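Local structure of aspartate carbamoyltransferase (Leishmania major, 7K46) at residues L29-A33 with A320-S324; M36-E41 with R312-F316; H114-L120 with N133-A138; G137-H141 with R174-S178; L270-L276 with D293-I299. The protein probably catalyses the transfer of the carbamoyl group from carbamoyl phosphate to L-aspartate, an early step of pyrimidine biosynthesis, as aspartate carbamoyltransferases do. All coordinates share one frame; numbering follows the deposited sequence.

Contact 1. Residues L29-A33 with A320-S324; sequences LIQLA and AILFS
Two helices from the two ends of the chain, 23-41 and 309-326, cross here in the aspartate/ornithine carbamoyltransferase fold, where the C-terminal helix returns to pack on the carbamoyl-phosphate domain. Leu29, Leu32 and Ala33 of the first meet Ala320, Ile321, Phe323 and Ser324 of the second, the short axes passing 9.8 Å apart at 103°. Alanine suits the crossing point because its methyl is small enough for backbones to come close: Ala33 CA and Ala320 CA are 5.1 Å apart, and Ala320 CB points toward the other helix, 3.8 Å from Ala33 N. Leu32 leans over this methyl with CG, 3.7 Å from Ala320 CB. That CG is anti to the backbone N (chi1 178°), and chi2 (55°) turns CD2 toward Phe323 and Ser324, one turn on in the other helix, where it meets Phe323 CD2 obliquely at 4.1 Å. Leu29 enters from the turn before, its CD2 lying 4.0 Å from Ile321 CG1 as the two branched chains slant across each other. Phe4 also touches Leu32 and Phe323, while Leu150 of helix 142-156 covers Ala33. Within this apolar surface Ser324 OG donates to Ala320 O at 2.8 Å, reaching that carbonyl from the face opposite to Ser324 N, and accepts from Val7 N, while Leu32 CD2 rests 3.3 Å from OG.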
# COMPACT_ATOMS: atom_id res chain seq x y z
N LEU A 29 26.53 -3.75 13.40
CA LEU A 29 25.33 -3.96 12.60
C LEU A 29 25.22 -5.42 12.16
O LEU A 29 24.11 -5.98 12.12
CB LEU A 29 25.33 -3.03 11.39
CG LEU A 29 25.02 -1.55 11.62
CD1 LEU A 29 25.33 -0.71 10.39
CD2 LEU A 29 23.54 -1.37 12.02
N ILE A 30 26.34 -6.04 11.82
CA ILE A 30 26.31 -7.45 11.46
C ILE A 30 25.79 -8.29 12.62
O ILE A 30 24.92 -9.15 12.45
CB ILE A 30 27.71 -7.92 11.00
CG1 ILE A 30 28.01 -7.38 9.61
CG2 ILE A 30 27.79 -9.44 11.03
CD1 ILE A 30 29.45 -7.64 9.16
N GLN A 31 26.33 -8.06 13.83
CA GLN A 31 25.91 -8.86 14.98
C GLN A 31 24.43 -8.64 15.30
O GLN A 31 23.71 -9.58 15.64
CB GLN A 31 26.77 -8.55 16.20
CG GLN A 31 26.57 -9.52 17.36
CD GLN A 31 26.92 -10.95 16.97
OE1 GLN A 31 28.05 -11.24 16.58
NE2 GLN A 31 25.93 -11.85 17.06
N LEU A 32 23.97 -7.39 15.20
CA LEU A 32 22.57 -7.09 15.49
C LEU A 32 21.65 -7.74 14.47
O LEU A 32 20.61 -8.30 14.83
CB LEU A 32 22.35 -5.57 15.53
CG LEU A 32 20.93 -5.03 15.77
CD1 LEU A 32 20.36 -5.61 17.05
CD2 LEU A 32 20.93 -3.48 15.83
N ALA A 33 22.02 -7.71 13.19
CA ALA A 33 21.21 -8.35 12.16
C ALA A 33 21.12 -9.85 12.40
O ALA A 33 20.04 -10.45 12.29
CB ALA A 33 21.77 -8.05 10.77
N ALA A 320 18.18 -4.16 11.45
CA ALA A 320 19.21 -3.68 12.37
C ALA A 320 19.40 -2.17 12.23
O ALA A 320 19.53 -1.46 13.23
CB ALA A 320 20.54 -4.40 12.10
N ILE A 321 19.40 -1.68 10.99
CA ILE A 321 19.60 -0.26 10.75
C ILE A 321 18.41 0.55 11.25
O ILE A 321 18.58 1.52 12.01
CB ILE A 321 19.86 -0.00 9.25
CG1 ILE A 321 21.24 -0.58 8.85
CG2 ILE A 321 19.81 1.51 8.94
CD1 ILE A 321 21.48 -0.64 7.35
N LEU A 322 17.20 0.18 10.85
CA LEU A 322 16.02 0.95 11.26
C LEU A 322 15.87 0.94 12.78
O LEU A 322 15.56 1.98 13.38
CB LEU A 322 14.75 0.39 10.61
CG LEU A 322 14.63 0.51 9.09
CD1 LEU A 322 13.50 -0.37 8.57
CD2 LEU A 322 14.42 1.97 8.68
N PHE A 323 16.09 -0.22 13.41
CA PHE A 323 16.03 -0.32 14.86
C PHE A 323 17.02 0.63 15.53
O PHE A 323 16.70 1.28 16.53
CB PHE A 323 16.32 -1.77 15.26
CG PHE A 323 16.31 -2.02 16.74
CD1 PHE A 323 15.12 -2.30 17.40
CD2 PHE A 323 17.50 -2.04 17.47
CE1 PHE A 323 15.11 -2.57 18.77
CE2 PHE A 323 17.49 -2.30 18.83
CZ PHE A 323 16.30 -2.56 19.48
N SER A 324 18.22 0.72 14.98
CA SER A 324 19.25 1.57 15.57
C SER A 324 18.96 3.04 15.32
O SER A 324 19.17 3.88 16.21
CB SER A 324 20.62 1.18 15.01
OG SER A 324 20.94 -0.18 15.32

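Contact 2. Residues M36-E41 with R312-F316; sequences MKTHIE and RYGLF
Phe316 is the knob of this helix crossing, its ring set among Met36, Lys37, Ile40 and Glu41 in the last turns of helix 23-41. The tight part is built on one face and the rim of that ring. Lys37 CA stands over the centre of the face, 3.6 Å from the centroid of the Phe316 ring, a CH-pi contact; the opposite face is covered by Leu315 CD2 of its own helix. Ile40 comes in at the edge, near the ring plane, with CB 3.7 Å from Phe316 CE1. A flat aromatic side chain suits this place because it fills the hole between those four residues while presenting a face to backbone and an edge to a branched aliphatic residue.

Toward the more exposed side the contact changes to charge. Lys37, with CG anti to the backbone N (chi1 180°), runs its methylenes past the Phe316 and Tyr313 rings, CG 3.6 Å from Phe316 CE2, before NZ meets Glu41 OE1 at 2.9 Å. Glu41 OE2 takes Arg312 NE at 2.8 Å on its anti lone pair, with an N-H...O angle of 166°; a weak second bond comes from NH2. Carboxylate and guanidinium lie 12° from coplanar, and Phe316 CE2 sits over a guanidinium face. Arg312 NH1 bonds Ser105 O of a neighbouring subunit. The shared carboxylate thus draws Lys37 and Arg312 into one salt-bridge network through separate oxygens, and Arg312 extends it to the subunit interface.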
# COMPACT_ATOMS: atom_id res chain seq x y z
N MET A 36 18.84 -10.57 15.39
CA MET A 36 17.45 -10.46 14.98
C MET A 36 17.03 -11.64 14.11
O MET A 36 15.91 -12.14 14.23
CB MET A 36 17.22 -9.15 14.23
CG MET A 36 17.27 -7.96 15.15
SD MET A 36 17.06 -6.44 14.22
CE MET A 36 16.83 -5.29 15.57
N LYS A 37 17.92 -12.10 13.22
CA LYS A 37 17.61 -13.27 12.40
C LYS A 37 17.27 -14.47 13.28
O LYS A 37 16.25 -15.14 13.07
CB LYS A 37 18.77 -13.60 11.46
CG LYS A 37 18.56 -14.81 10.55
CD LYS A 37 19.78 -14.99 9.64
CE LYS A 37 19.61 -16.10 8.60
NZ LYS A 37 19.41 -17.43 9.23
N THR A 38 18.10 -14.75 14.28
CA THR A 38 17.81 -15.88 15.17
C THR A 38 16.46 -15.71 15.85
O THR A 38 15.64 -16.64 15.88
CB THR A 38 18.91 -16.03 16.21
OG1 THR A 38 20.17 -16.23 15.54
CG2 THR A 38 18.63 -17.20 17.13
N HIS A 39 16.22 -14.52 16.40
CA HIS A 39 14.97 -14.19 17.09
C HIS A 39 13.76 -14.39 16.17
O HIS A 39 12.83 -15.13 16.51
CB HIS A 39 15.06 -12.73 17.56
CG HIS A 39 13.91 -12.25 18.37
ND1 HIS A 39 13.85 -12.38 19.74
CD2 HIS A 39 12.79 -11.56 18.02
CE1 HIS A 39 12.74 -11.83 20.20
NE2 HIS A 39 12.08 -11.32 19.17
N ILE A 40 13.78 -13.75 15.00
CA ILE A 40 12.64 -13.80 14.09
C ILE A 40 12.40 -15.21 13.59
O ILE A 40 11.26 -15.68 13.51
CB ILE A 40 12.85 -12.80 12.94
CG1 ILE A 40 12.90 -11.36 13.47
CG2 ILE A 40 11.76 -12.97 11.86
CD1 ILE A 40 11.56 -10.80 13.92
N GLU A 41 13.47 -15.93 13.24
CA GLU A 41 13.28 -17.26 12.70
C GLU A 41 12.85 -18.26 13.76
O GLU A 41 12.33 -19.32 13.42
CB GLU A 41 14.55 -17.72 11.97
CG GLU A 41 14.76 -16.90 10.70
CD GLU A 41 15.93 -17.35 9.87
OE1 GLU A 41 16.78 -18.11 10.38
OE2 GLU A 41 16.00 -16.94 8.70
N ARG A 312 17.55 -12.24 2.06
CA ARG A 312 17.07 -12.36 3.43
C ARG A 312 18.05 -11.70 4.40
O ARG A 312 17.63 -11.06 5.38
CB ARG A 312 16.84 -13.83 3.78
CG ARG A 312 16.24 -14.06 5.17
CD ARG A 312 15.40 -15.33 5.20
NE ARG A 312 14.80 -15.59 6.50
CZ ARG A 312 13.57 -15.22 6.84
NH1 ARG A 312 12.84 -14.44 6.05
NH2 ARG A 312 13.06 -15.63 8.00
N TYR A 313 19.35 -11.81 4.14
CA TYR A 313 20.28 -10.98 4.89
C TYR A 313 19.97 -9.50 4.72
O TYR A 313 20.12 -8.72 5.67
CB TYR A 313 21.73 -11.28 4.48
CG TYR A 313 22.17 -12.67 4.88
CD1 TYR A 313 22.19 -13.05 6.21
CD2 TYR A 313 22.58 -13.59 3.91
CE1 TYR A 313 22.60 -14.33 6.59
CE2 TYR A 313 22.99 -14.87 4.27
CZ TYR A 313 22.99 -15.23 5.61
OH TYR A 313 23.40 -16.50 5.96
N GLY A 314 19.49 -9.09 3.53
CA GLY A 314 19.07 -7.71 3.35
C GLY A 314 17.94 -7.31 4.28
O GLY A 314 17.94 -6.21 4.84
N LEU A 315 16.96 -8.20 4.47
CA LEU A 315 15.88 -7.92 5.43
C LEU A 315 16.45 -7.65 6.82
O LEU A 315 16.09 -6.66 7.46
CB LEU A 315 14.90 -9.10 5.47
CG LEU A 315 13.87 -9.06 6.61
CD1 LEU A 315 12.84 -7.94 6.40
CD2 LEU A 315 13.17 -10.42 6.76
N PHE A 316 17.33 -8.51 7.30
CA PHE A 316 17.78 -8.35 8.68
C PHE A 316 18.77 -7.20 8.86
O PHE A 316 18.78 -6.54 9.91
CB PHE A 316 18.33 -9.69 9.19
CG PHE A 316 17.25 -10.73 9.33
CD1 PHE A 316 16.21 -10.53 10.22
CD2 PHE A 316 17.26 -11.88 8.56
CE1 PHE A 316 15.19 -11.46 10.35
CE2 PHE A 316 16.25 -12.81 8.68
CZ PHE A 316 15.21 -12.60 9.58

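Contact 3. Residues H114-L120 with N133-A138; sequences HAKEEAL and NAGNGA
The loop that follows strand 131-133 runs past the turn leading into helix 117-126, both parts of the parallel alpha/beta carbamoyl-phosphate domain, and Asn133 opens the contact by receiving Leu120 CD2 against its amide, 3.7 Å from ND2. Asn133 suits a strand end because its amide serves two purposes: OD1 accepts from Gly135 N in an Asx turn, and ND2 bonds Ala16 O. Gly135 follows with backbone angles that would press a CB against the preceding carbonyl; a water within bonding distance of Gly135 O accepts from His114 N. Asn136 comes next, with CB 3.1 Å from His114 O, and its CA makes a C-H...O contact with the same oxygen. With CG between the backbone N and the carbonyl carbon (chi1 62°), Asn136 lays ND2 beside Glu117 CA, at 3.9 Å, and donates to a second water that can donate to Lys116 O. Gly137 supplies the direct link, N to Ala115 O at 2.8 Å with the donor tilted 30° from the carbonyl plane; a CB here would clash with that oxygen. Ala138 closes the run with its methyl 3.5 Å from Glu117 OE1. One direct backbone bond and two shared waters thus carry most of the polar joining, which suggests that the loop's shape owes much to asparagine amides and glycine torsions.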
# COMPACT_ATOMS: atom_id res chain seq x y z
N HIS A 114 15.96 7.76 -5.67
CA HIS A 114 15.97 8.72 -6.77
C HIS A 114 17.28 8.52 -7.52
O HIS A 114 18.32 8.29 -6.89
CB HIS A 114 15.87 10.16 -6.24
CG HIS A 114 15.49 11.17 -7.28
ND1 HIS A 114 16.31 11.51 -8.33
CD2 HIS A 114 14.38 11.94 -7.40
CE1 HIS A 114 15.72 12.43 -9.07
NE2 HIS A 114 14.55 12.71 -8.53
N ALA A 115 17.23 8.58 -8.85
CA ALA A 115 18.45 8.34 -9.62
C ALA A 115 19.50 9.42 -9.41
O ALA A 115 20.70 9.15 -9.54
CB ALA A 115 18.13 8.21 -11.11
N LYS A 116 19.09 10.65 -9.08
CA LYS A 116 20.02 11.77 -9.02
C LYS A 116 20.57 11.95 -7.61
O LYS A 116 19.81 12.06 -6.65
CB LYS A 116 19.33 13.06 -9.46
CG LYS A 116 18.79 13.03 -10.88
CD LYS A 116 19.91 12.84 -11.88
CE LYS A 116 19.43 13.06 -13.31
NZ LYS A 116 20.54 12.93 -14.30
N GLU A 117 21.90 12.02 -7.48
CA GLU A 117 22.49 12.30 -6.17
C GLU A 117 22.04 13.66 -5.65
O GLU A 117 21.91 13.84 -4.43
CB GLU A 117 24.02 12.21 -6.24
CG GLU A 117 24.66 13.21 -7.16
CD GLU A 117 26.14 12.93 -7.42
OE1 GLU A 117 26.83 12.37 -6.53
OE2 GLU A 117 26.61 13.27 -8.52
N GLU A 118 21.75 14.61 -6.55
CA GLU A 118 21.22 15.91 -6.16
C GLU A 118 19.93 15.79 -5.35
O GLU A 118 19.67 16.60 -4.45
CB GLU A 118 20.95 16.77 -7.40
CG GLU A 118 22.19 17.19 -8.17
CD GLU A 118 22.70 16.12 -9.12
OE1 GLU A 118 22.22 14.97 -9.08
OE2 GLU A 118 23.60 16.45 -9.93
N ALA A 119 19.10 14.79 -5.67
CA ALA A 119 17.83 14.64 -4.96
C ALA A 119 18.06 14.35 -3.48
O ALA A 119 17.35 14.90 -2.62
CB ALA A 119 17.00 13.54 -5.60
N LEU A 120 19.02 13.48 -3.16
CA LEU A 120 19.30 13.19 -1.76
C LEU A 120 19.80 14.44 -1.04
O LEU A 120 19.43 14.68 0.12
CB LEU A 120 20.30 12.04 -1.64
CG LEU A 120 20.64 11.54 -0.24
CD1 LEU A 120 19.39 11.05 0.51
CD2 LEU A 120 21.68 10.43 -0.32
N ASN A 133 18.90 6.33 2.37
CA ASN A 133 19.13 6.34 0.93
C ASN A 133 18.99 4.91 0.39
O ASN A 133 19.77 4.03 0.73
CB ASN A 133 20.51 6.93 0.63
CG ASN A 133 20.91 6.76 -0.82
OD1 ASN A 133 20.06 6.55 -1.69
ND2 ASN A 133 22.22 6.86 -1.08
N ALA A 134 17.98 4.69 -0.45
CA ALA A 134 17.70 3.37 -1.01
C ALA A 134 18.40 3.11 -2.34
O ALA A 134 18.10 2.11 -3.00
CB ALA A 134 16.18 3.19 -1.17
N GLY A 135 19.33 3.97 -2.75
CA GLY A 135 20.10 3.75 -3.96
C GLY A 135 20.00 4.91 -4.92
O GLY A 135 18.91 5.46 -5.09
N ASN A 136 21.10 5.31 -5.56
CA ASN A 136 21.03 6.34 -6.59
C ASN A 136 22.05 6.03 -7.69
O ASN A 136 22.81 5.06 -7.61
CB ASN A 136 21.19 7.75 -6.00
CG ASN A 136 22.54 7.98 -5.32
OD1 ASN A 136 23.57 7.41 -5.70
ND2 ASN A 136 22.55 8.86 -4.31
N GLY A 137 22.03 6.87 -8.73
CA GLY A 137 22.87 6.68 -9.90
C GLY A 137 24.34 7.01 -9.68
O GLY A 137 25.16 6.70 -10.55
N ALA A 138 24.68 7.63 -8.55
CA ALA A 138 26.07 7.82 -8.17
C ALA A 138 26.67 6.57 -7.53
O ALA A 138 27.86 6.58 -7.17
CB ALA A 138 26.21 9.01 -7.22
O HOH W 1 18.19 7.79 -3.76
O HOH W 2 19.60 10.25 -4.37

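Contact 4. Residues G137-H141 with R174-S178; sequences GAGEH and RTVHS
Joining the carbamoyl-phosphate and aspartate-binding domains of the transcarbamoylase fold, the loop before helix 142-156 lies against the first turn of helix 174-186. Arg174 lies along the loop with its guanidinium flat against it: Ala138 O stands over one face, 3.1 Å above the plane and toward the rim, so although NE is 3.4 Å from that oxygen, the angle is too poor for a hydrogen bond. A bend at chi3 (69°) turns the guanidinium back over Ala138, with CD passing 3.4 Å from Gly137 O. At its in-plane edge NH1 gives a 2.7 Å bond to a water, which also donates to Gly137 O. Arginine suits the site because its aliphatic part can pack on backbone while its end reaches solvent.

Gly139 brings the two backbones closest, its CA 3.7 Å from Thr175 CA. A CB at Gly139 would point at the helix and clash with Arg174 O, which, with backbone angles that also press a CB against the preceding carbonyl, accounts for the glycine. Gly139 O meets Thr175 CA in a nearly straight C-H...O contact. Thr175 turns its methyl CG2 to His141 CB, an apolar touch at the margin. In one of its two conformers Ser178 OG faces two waters; one is shared with Glu140 OE2, whose companion OE1 bonds Ser17 OG. The other water accepts from His141 N at 2.8 Å and donates to Gly139 O.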
# COMPACT_ATOMS: atom_id res chain seq x y z
N GLY A 137 22.03 6.87 -8.73
CA GLY A 137 22.87 6.68 -9.90
C GLY A 137 24.34 7.01 -9.68
O GLY A 137 25.16 6.70 -10.55
N ALA A 138 24.68 7.63 -8.55
CA ALA A 138 26.07 7.82 -8.17
C ALA A 138 26.67 6.57 -7.53
O ALA A 138 27.86 6.58 -7.17
CB ALA A 138 26.21 9.01 -7.22
N GLY A 139 25.89 5.50 -7.38
CA GLY A 139 26.40 4.28 -6.80
C GLY A 139 26.33 4.20 -5.29
O GLY A 139 26.88 3.26 -4.71
N GLU A 140 25.67 5.15 -4.64
CA GLU A 140 25.50 5.10 -3.19
C GLU A 140 24.23 4.32 -2.88
O GLU A 140 23.11 4.81 -3.10
CB GLU A 140 25.49 6.50 -2.58
CG GLU A 140 26.82 7.24 -2.78
CD GLU A 140 27.99 6.64 -2.00
OE1 GLU A 140 27.76 5.80 -1.09
OE2 GLU A 140 29.15 7.01 -2.29
N HIS A 141 24.40 3.10 -2.39
CA HIS A 141 23.30 2.19 -2.08
C HIS A 141 23.68 1.53 -0.76
O HIS A 141 24.09 0.36 -0.72
CB HIS A 141 23.12 1.18 -3.22
CG HIS A 141 21.83 0.41 -3.19
ND1 HIS A 141 21.03 0.30 -2.07
CD2 HIS A 141 21.22 -0.33 -4.16
CE1 HIS A 141 19.98 -0.45 -2.35
NE2 HIS A 141 20.07 -0.85 -3.61
N ARG A 174 28.45 1.80 -10.91
CA ARG A 174 28.97 2.65 -9.84
C ARG A 174 28.65 2.09 -8.46
O ARG A 174 29.36 2.42 -7.50
CB ARG A 174 28.42 4.08 -9.98
CG ARG A 174 28.88 4.80 -11.24
CD ARG A 174 28.51 6.30 -11.21
NE ARG A 174 29.28 7.03 -10.22
CZ ARG A 174 29.18 8.34 -10.00
NH1 ARG A 174 28.36 9.09 -10.71
NH2 ARG A 174 29.92 8.90 -9.05
N THR A 175 27.60 1.28 -8.33
CA THR A 175 27.32 0.68 -7.03
C THR A 175 28.44 -0.29 -6.64
O THR A 175 28.82 -0.37 -5.46
CB THR A 175 25.96 -0.01 -7.05
OG1 THR A 175 24.95 0.97 -7.36
CG2 THR A 175 25.65 -0.63 -5.70
N VAL A 176 29.00 -1.00 -7.62
CA VAL A 176 30.14 -1.88 -7.36
C VAL A 176 31.40 -1.07 -7.05
O VAL A 176 32.25 -1.52 -6.27
CB VAL A 176 30.35 -2.84 -8.55
CG1 VAL A 176 31.56 -3.72 -8.32
CG2 VAL A 176 29.12 -3.71 -8.72
N HIS A 177 31.57 0.11 -7.66
CA HIS A 177 32.66 1.00 -7.24
C HIS A 177 32.61 1.24 -5.74
O HIS A 177 33.63 1.16 -5.05
CB HIS A 177 32.58 2.36 -7.94
CG HIS A 177 32.61 2.30 -9.44
ND1 HIS A 177 32.46 3.43 -10.21
CD2 HIS A 177 32.74 1.26 -10.30
CE1 HIS A 177 32.51 3.09 -11.49
NE2 HIS A 177 32.67 1.78 -11.57
N SER A 178 31.41 1.57 -5.23
CA SER A 178 31.24 1.84 -3.81
C SER A 178 31.52 0.60 -2.97
O SER A 178 32.13 0.69 -1.90
CB SER A 178 29.82 2.35 -3.56
OG SER A 178 29.61 2.65 -2.19
O HOH W 3 26.72 8.45 -12.82
O HOH W 4 26.89 1.82 -1.86
O HOH W 5 31.03 5.07 -1.85

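Contact 5. Residues L270-L276 with D293-I299; sequences LIDKARL and DELSTDI
Ile299 is wedged between Ile271 and Leu276 at the apolar centre. Its CG2 packs 3.7 Å from Leu276 CD1, the two side chains crossing at about a right angle, while CD1 reaches Ile271 CG2 at 3.9 Å. CG1 lies between the backbone N and carbonyl carbon (chi1 60°), which sends the two branches to different neighbours. Ile271 touches Leu238 and Ala240 of strand 237-240, and Leu276 touches Val285 of the outermost strand 284-286, so the cluster packs on that side of the aspartate-binding domain's Rossmann-like parallel sheet.

Outside it, Ile271 and Leu295 form a single beta bridge: Ile271 N gives a bond to Glu294 O (3.2 Å), and Ser296 N donates to Ile271 O (3.0 Å). Arg275 folds back to hold Leu270 O side-on with NE and NH2, Leu270 O lying in the guanidinium plane. Asp272, as N-cap, takes Arg275 N on OD1, a role suited to a short acidic side chain. Ser296 makes an ST turn, its OG accepting from Asp298 N. At the polar edge Asp298 OD1 meets Lys273 N at 2.9 Å, on the syn side and 35° out of the carboxylate plane, and OD2 accepts from a water that Ala274 N donates to.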
# COMPACT_ATOMS: atom_id res chain seq x y z
N LEU A 270 30.01 -15.81 -17.73
CA LEU A 270 28.91 -16.66 -17.28
C LEU A 270 29.33 -17.54 -16.11
O LEU A 270 30.39 -18.16 -16.13
CB LEU A 270 28.44 -17.55 -18.45
CG LEU A 270 27.44 -18.65 -18.09
CD1 LEU A 270 26.14 -18.05 -17.59
CD2 LEU A 270 27.18 -19.57 -19.29
N ILE A 271 28.48 -17.60 -15.08
CA ILE A 271 28.67 -18.53 -13.98
C ILE A 271 27.57 -19.58 -14.08
O ILE A 271 26.38 -19.26 -14.00
CB ILE A 271 28.64 -17.83 -12.61
CG1 ILE A 271 29.83 -16.86 -12.47
CG2 ILE A 271 28.72 -18.86 -11.48
CD1 ILE A 271 29.71 -15.95 -11.26
N ASP A 272 27.97 -20.84 -14.30
CA ASP A 272 27.03 -21.95 -14.39
C ASP A 272 27.66 -23.16 -13.71
O ASP A 272 28.71 -23.06 -13.07
CB ASP A 272 26.65 -22.23 -15.85
CG ASP A 272 27.85 -22.53 -16.73
OD1 ASP A 272 29.00 -22.52 -16.23
OD2 ASP A 272 27.65 -22.77 -17.95
N LYS A 273 27.01 -24.31 -13.85
CA LYS A 273 27.51 -25.53 -13.22
C LYS A 273 28.90 -25.88 -13.74
O LYS A 273 29.78 -26.27 -12.96
CB LYS A 273 26.53 -26.68 -13.45
CG LYS A 273 26.88 -27.96 -12.71
CD LYS A 273 25.79 -29.04 -12.87
CE LYS A 273 25.82 -29.69 -14.25
NZ LYS A 273 24.90 -30.87 -14.36
N ALA A 274 29.12 -25.74 -15.04
CA ALA A 274 30.44 -26.03 -15.60
C ALA A 274 31.51 -25.14 -14.97
O ALA A 274 32.61 -25.60 -14.66
CB ALA A 274 30.42 -25.86 -17.12
N ARG A 275 31.19 -23.86 -14.77
CA ARG A 275 32.14 -22.94 -14.17
C ARG A 275 32.44 -23.32 -12.72
O ARG A 275 33.59 -23.22 -12.27
CB ARG A 275 31.62 -21.51 -14.23
CG ARG A 275 32.63 -20.46 -13.75
CD ARG A 275 33.58 -20.10 -14.88
NE ARG A 275 32.89 -19.32 -15.90
CZ ARG A 275 33.38 -19.05 -17.10
NH1 ARG A 275 34.57 -19.50 -17.47
NH2 ARG A 275 32.67 -18.32 -17.95
N LEU A 276 31.43 -23.75 -11.97
CA LEU A 276 31.65 -24.07 -10.57
C LEU A 276 32.38 -25.39 -10.36
O LEU A 276 32.70 -25.72 -9.21
CB LEU A 276 30.31 -24.13 -9.82
CG LEU A 276 29.67 -22.79 -9.46
CD1 LEU A 276 28.57 -23.03 -8.43
CD2 LEU A 276 30.69 -21.79 -8.95
N ASP A 293 20.91 -13.73 -17.88
CA ASP A 293 21.49 -15.03 -18.20
C ASP A 293 22.90 -15.21 -17.66
O ASP A 293 23.49 -16.28 -17.86
CB ASP A 293 21.49 -15.24 -19.72
CG ASP A 293 21.90 -13.98 -20.50
OD1 ASP A 293 22.42 -13.01 -19.89
OD2 ASP A 293 21.69 -13.96 -21.73
N GLU A 294 23.47 -14.19 -17.01
CA GLU A 294 24.86 -14.24 -16.56
C GLU A 294 25.06 -15.17 -15.37
O GLU A 294 26.21 -15.41 -14.97
CB GLU A 294 25.36 -12.83 -16.22
CG GLU A 294 24.72 -12.21 -14.97
CD GLU A 294 23.36 -11.57 -15.23
OE1 GLU A 294 22.78 -11.77 -16.33
OE2 GLU A 294 22.87 -10.85 -14.33
N LEU A 295 23.97 -15.66 -14.81
CA LEU A 295 23.99 -16.59 -13.68
C LEU A 295 22.98 -17.68 -14.00
O LEU A 295 21.77 -17.43 -13.94
CB LEU A 295 23.65 -15.84 -12.39
CG LEU A 295 23.61 -16.52 -11.03
CD1 LEU A 295 24.90 -17.22 -10.75
CD2 LEU A 295 23.35 -15.43 -9.99
N SER A 296 23.46 -18.87 -14.36
CA SER A 296 22.55 -19.91 -14.84
C SER A 296 21.67 -20.44 -13.71
O SER A 296 22.07 -20.53 -12.55
CB SER A 296 23.33 -21.07 -15.46
OG SER A 296 22.45 -22.11 -15.84
N THR A 297 20.44 -20.82 -14.08
CA THR A 297 19.59 -21.52 -13.12
C THR A 297 20.14 -22.90 -12.77
O THR A 297 19.68 -23.50 -11.80
CB THR A 297 18.17 -21.68 -13.65
OG1 THR A 297 18.21 -22.42 -14.88
CG2 THR A 297 17.53 -20.33 -13.91
N ASP A 298 21.12 -23.42 -13.53
CA ASP A 298 21.59 -24.77 -13.24
C ASP A 298 22.52 -24.83 -12.02
O ASP A 298 22.96 -25.93 -11.67
CB ASP A 298 22.25 -25.40 -14.48
CG ASP A 298 23.62 -24.82 -14.83
OD1 ASP A 298 24.15 -23.95 -14.12
OD2 ASP A 298 24.19 -25.27 -15.86
N ILE A 299 22.78 -23.71 -11.35
CA ILE A 299 23.42 -23.72 -10.03
C ILE A 299 22.48 -23.22 -8.93
O ILE A 299 22.92 -23.05 -7.79
CB ILE A 299 24.73 -22.91 -10.00
CG1 ILE A 299 24.50 -21.44 -10.35
CG2 ILE A 299 25.79 -23.54 -10.89
CD1 ILE A 299 25.64 -20.55 -9.90
O HOH W 6 26.82 -25.71 -16.73

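Contacts 1 and 2 are neighbouring parts of one crossing of helices 23-41 and 309-326, with centres 10 Å apart; they touch where Met36 CE packs 3.5 Å from Phe323 CG. Contacts 3 and 4 share Gly137 and Ala138: the loop meets residues 114-120 in contact 3 and the start of helix 174-186 in contact 4, their centres also 10 Å apart. Contacts 1, 2 and 4 each join the two family domains, whereas contact 3 stays within the first and contact 5 within the second. Contact 5 is the remote one, its centre about 33 Å from that of contact 1. A bound ethanediol, probably from the crystallisation liquor, lies about 4 Å from the His114 side chain.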